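Local coordinates for pesticidal crystal protein Cry4Aa (Bacillus thuringiensis, PDB 2C9K), which kills mosquito larvae by binding to midgut epithelial cells and causing their colloid-osmotic lysis through pore formation, at residues R522-S527 against K566-L571. Sequence-based numbering, arbitrary orientation.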
ATOM      1  N   ARG A 522     -19.333  11.138  -2.412  1.00 18.48           N
ATOM      2  CA  ARG A 522     -19.757   9.890  -1.764  1.00 18.47           C
ATOM      3  C   ARG A 522     -18.726   9.439  -0.738  1.00 19.22           C
ATOM      4  O   ARG A 522     -17.533   9.604  -0.953  1.00 20.26           O
ATOM      5  CB  ARG A 522     -19.923   8.816  -2.836  1.00 16.91           C
ATOM      6  CG  ARG A 522     -20.425   7.496  -2.345  1.00 16.92           C
ATOM      7  CD  ARG A 522     -20.650   6.561  -3.510  1.00 18.29           C
ATOM      8  NE  ARG A 522     -19.417   5.946  -3.993  1.00 18.42           N
ATOM      9  CZ  ARG A 522     -19.349   5.163  -5.069  1.00 19.03           C
ATOM     10  NH1 ARG A 522     -20.442   4.912  -5.775  1.00 18.02           N
ATOM     11  NH2 ARG A 522     -18.199   4.607  -5.430  1.00 20.27           N
ATOM     12  N   ILE A 523     -19.176   8.854   0.366  1.00 20.85           N
ATOM     13  CA  ILE A 523     -18.271   8.422   1.430  1.00 23.24           C
ATOM     14  C   ILE A 523     -18.262   6.912   1.710  1.00 25.10           C
ATOM     15  O   ILE A 523     -19.320   6.281   1.781  1.00 27.06           O
ATOM     16  CB  ILE A 523     -18.620   9.175   2.742  1.00 23.48           C
ATOM     17  CG1 ILE A 523     -18.074  10.594   2.679  1.00 22.87           C
ATOM     18  CG2 ILE A 523     -18.056   8.462   3.949  1.00 21.68           C
ATOM     19  CD1 ILE A 523     -18.520  11.419   3.846  1.00 27.35           C
ATOM     20  N   ARG A 524     -17.064   6.341   1.865  1.00 25.56           N
ATOM     21  CA  ARG A 524     -16.907   4.915   2.176  1.00 26.31           C
ATOM     22  C   ARG A 524     -16.487   4.886   3.639  1.00 27.00           C
ATOM     23  O   ARG A 524     -15.349   5.213   3.971  1.00 27.19           O
ATOM     24  CB  ARG A 524     -15.818   4.269   1.303  1.00 25.54           C
ATOM     25  CG  ARG A 524     -15.707   2.743   1.462  1.00 26.21           C
ATOM     26  CD  ARG A 524     -14.859   2.104   0.360  1.00 25.94           C
ATOM     27  NE  ARG A 524     -14.955   0.639   0.307  1.00 27.21           N
ATOM     28  CZ  ARG A 524     -14.223  -0.210   1.032  1.00 27.73           C
ATOM     29  NH1 ARG A 524     -13.320   0.238   1.891  1.00 29.04           N
ATOM     30  NH2 ARG A 524     -14.384  -1.518   0.887  1.00 25.02           N
ATOM     31  N   TYR A 525     -17.410   4.490   4.508  1.00 27.56           N
ATOM     32  CA  TYR A 525     -17.155   4.480   5.945  1.00 27.87           C
ATOM     33  C   TYR A 525     -17.604   3.191   6.607  1.00 28.51           C
ATOM     34  O   TYR A 525     -18.220   2.333   5.982  1.00 29.64           O
ATOM     35  CB  TYR A 525     -17.942   5.611   6.594  1.00 27.97           C
ATOM     36  CG  TYR A 525     -19.422   5.280   6.630  1.00 30.02           C
ATOM     37  CD1 TYR A 525     -20.068   4.979   7.834  1.00 29.69           C
ATOM     38  CD2 TYR A 525     -20.153   5.162   5.448  1.00 30.28           C
ATOM     39  CE1 TYR A 525     -21.398   4.564   7.853  1.00 28.52           C
ATOM     40  CE2 TYR A 525     -21.483   4.747   5.460  1.00 30.21           C
ATOM     41  CZ  TYR A 525     -22.094   4.449   6.662  1.00 29.71           C
ATOM     42  OH  TYR A 525     -23.398   4.022   6.661  1.00 31.07           O
ATOM     43  N   ALA A 526     -17.316   3.104   7.900  1.00 29.68           N
ATOM     44  CA  ALA A 526     -17.693   1.975   8.743  1.00 30.15           C
ATOM     45  C   ALA A 526     -18.331   2.628   9.967  1.00 31.27           C
ATOM     46  O   ALA A 526     -18.010   3.771  10.308  1.00 30.56           O
ATOM     47  CB  ALA A 526     -16.464   1.174   9.150  1.00 31.02           C
ATOM     48  N   SER A 527     -19.229   1.915  10.633  1.00 32.44           N
ATOM     49  CA  SER A 527     -19.897   2.490  11.793  1.00 32.49           C
ATOM     50  C   SER A 527     -20.733   1.488  12.560  1.00 32.02           C
ATOM     51  O   SER A 527     -21.471   0.709  11.966  1.00 32.38           O
ATOM     52  CB  SER A 527     -20.803   3.638  11.343  1.00 32.48           C
ATOM     53  OG  SER A 527     -21.597   4.120  12.412  1.00 32.47           O
ATOM     54  N   LYS A 566     -17.382  -6.514   4.213  0.50 28.25           N
ATOM     55  CA  LYS A 566     -18.795  -6.165   4.270  0.50 28.30           C
ATOM     56  C   LYS A 566     -19.085  -5.064   5.289  0.50 27.46           C
ATOM     57  O   LYS A 566     -20.140  -4.436   5.249  0.50 25.70           O
ATOM     58  CB  LYS A 566     -19.610  -7.424   4.587  0.50 30.65           C
ATOM     59  CG  LYS A 566     -21.087  -7.193   4.833  0.50 34.10           C
ATOM     60  CD  LYS A 566     -21.362  -6.903   6.300  0.50 37.78           C
ATOM     61  CE  LYS A 566     -21.063  -8.120   7.161  1.00 39.82           C
ATOM     62  NZ  LYS A 566     -21.905  -9.286   6.753  1.00 41.33           N
ATOM     63  N   ASP A 567     -18.132  -4.825   6.188  1.00 28.37           N
ATOM     64  CA  ASP A 567     -18.281  -3.815   7.235  1.00 27.63           C
ATOM     65  C   ASP A 567     -18.221  -2.386   6.732  1.00 27.07           C
ATOM     66  O   ASP A 567     -18.685  -1.475   7.412  1.00 27.77           O
ATOM     67  CB  ASP A 567     -17.229  -4.023   8.328  1.00 30.02           C
ATOM     68  CG  ASP A 567     -17.433  -5.321   9.096  1.00 32.16           C
ATOM     69  OD1 ASP A 567     -16.525  -5.717   9.859  1.00 31.18           O
ATOM     70  OD2 ASP A 567     -18.510  -5.943   8.940  1.00 34.75           O
ATOM     71  N   PHE A 568     -17.641  -2.178   5.554  1.00 26.42           N
ATOM     72  CA  PHE A 568     -17.575  -0.837   4.986  1.00 25.62           C
ATOM     73  C   PHE A 568     -18.665  -0.690   3.940  1.00 26.89           C
ATOM     74  O   PHE A 568     -18.864  -1.578   3.112  1.00 26.74           O
ATOM     75  CB  PHE A 568     -16.206  -0.569   4.358  1.00 24.39           C
ATOM     76  CG  PHE A 568     -15.094  -0.446   5.366  1.00 25.46           C
ATOM     77  CD1 PHE A 568     -14.464  -1.577   5.873  1.00 24.17           C
ATOM     78  CD2 PHE A 568     -14.709   0.804   5.842  1.00 25.68           C
ATOM     79  CE1 PHE A 568     -13.475  -1.470   6.836  1.00 24.02           C
ATOM     80  CE2 PHE A 568     -13.721   0.925   6.808  1.00 25.30           C
ATOM     81  CZ  PHE A 568     -13.101  -0.218   7.307  1.00 26.74           C
ATOM     82  N   GLN A 569     -19.385   0.427   3.991  1.00 28.67           N
ATOM     83  CA  GLN A 569     -20.461   0.685   3.042  1.00 29.83           C
ATOM     84  C   GLN A 569     -20.354   2.062   2.397  1.00 30.75           C
ATOM     85  O   GLN A 569     -19.452   2.842   2.723  1.00 32.16           O
ATOM     86  CB  GLN A 569     -21.812   0.511   3.733  1.00 31.05           C
ATOM     87  CG  GLN A 569     -22.102  -0.943   4.082  1.00 34.10           C
ATOM     88  CD  GLN A 569     -22.132  -1.839   2.848  1.00 37.45           C
ATOM     89  OE1 GLN A 569     -22.055  -3.066   2.954  1.00 38.46           O
ATOM     90  NE2 GLN A 569     -22.257  -1.224   1.666  1.00 38.10           N
ATOM     91  N   TYR A 570     -21.271   2.362   1.481  1.00 29.61           N
ATOM     92  CA  TYR A 570     -21.232   3.633   0.774  1.00 29.09           C
ATOM     93  C   TYR A 570     -22.458   4.516   0.903  1.00 29.83           C
ATOM     94  O   TYR A 570     -23.577   4.084   0.634  1.00 30.37           O
ATOM     95  CB  TYR A 570     -20.999   3.397  -0.718  1.00 29.06           C
ATOM     96  CG  TYR A 570     -19.688   2.741  -1.091  1.00 28.22           C
ATOM     97  CD1 TYR A 570     -19.404   1.428  -0.713  1.00 26.47           C
ATOM     98  CD2 TYR A 570     -18.752   3.420  -1.880  1.00 27.73           C
ATOM     99  CE1 TYR A 570     -18.224   0.802  -1.115  1.00 26.15           C
ATOM    100  CE2 TYR A 570     -17.570   2.805  -2.289  1.00 27.22           C
ATOM    101  CZ  TYR A 570     -17.316   1.496  -1.904  1.00 26.07           C
ATOM    102  OH  TYR A 570     -16.163   0.886  -2.314  1.00 24.43           O
ATOM    103  N   LEU A 571     -22.239   5.765   1.300  1.00 30.97           N
ATOM    104  CA  LEU A 571     -23.325   6.737   1.400  1.00 32.53           C
ATOM    105  C   LEU A 571     -22.929   7.936   0.560  1.00 34.11           C
ATOM    106  O   LEU A 571     -21.747   8.266   0.456  1.00 35.08           O
ATOM    107  CB  LEU A 571     -23.584   7.164   2.848  1.00 31.71           C
ATOM    108  CG  LEU A 571     -24.607   6.276   3.559  1.00 30.89           C
ATOM    109  CD1 LEU A 571     -24.849   6.770   4.979  1.00 30.37           C
ATOM    110  CD2 LEU A 571     -25.897   6.279   2.751  1.00 29.28           C
TER
HETATM  111  O   HOH W   1     -16.474  -1.654  -0.548  1.00 21.82           O
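The Y570 ring meets two arginines of the antiparallel partner strand, R524 over a face and R522 at an edge. CG of R524 makes a CH-pi contact, 4.1 Å from the ring centroid, while NE of R522 approaches the ring edge at CD2, 3.4 Å away. An aromatic ring suits this place because it accepts aliphatic CH groups on its face, while its hydroxyl reaches a water and the hydroxyl of Y251. R524 has CG anti to the backbone N (chi1 -173°) and an extended chain to NE, which carries its guanidinium past the ring to F568. There CB of F568 lies over one guanidinium face, and a water joins NH2 of R524 to OH of Y570. The F568 ring in turn receives a CH-pi contact from A526, whose CB is 4.0 Å from the ring centroid; a methyl reaches the face with no longer chain to fold away. The other side of the ladder is more apolar: CD1 of L571 packs obliquely against the Y525 phenol, 4.0 Å from CE2, a branched apolar chain against a flat ring. Beneath the side chains, I523 and L571 exchange two backbone hydrogen bonds, as do Y525 and Q569; R524 and Y570 form the intervening non-hydrogen-bonded pair. Farther out, arginine suits both positions because its long chain passes the Y570 ring and still delivers charge to an acid: R522 forms a salt bridge with E606, R524 with D603. OH of Y525 bonds to the backbone of N552. Within domain III, the C-terminal beta-sandwich of the three-domain toxin, strand 517-527 lies in a sheet between strand 569-572 and strand 600-609, the latter supplying both acidic partners.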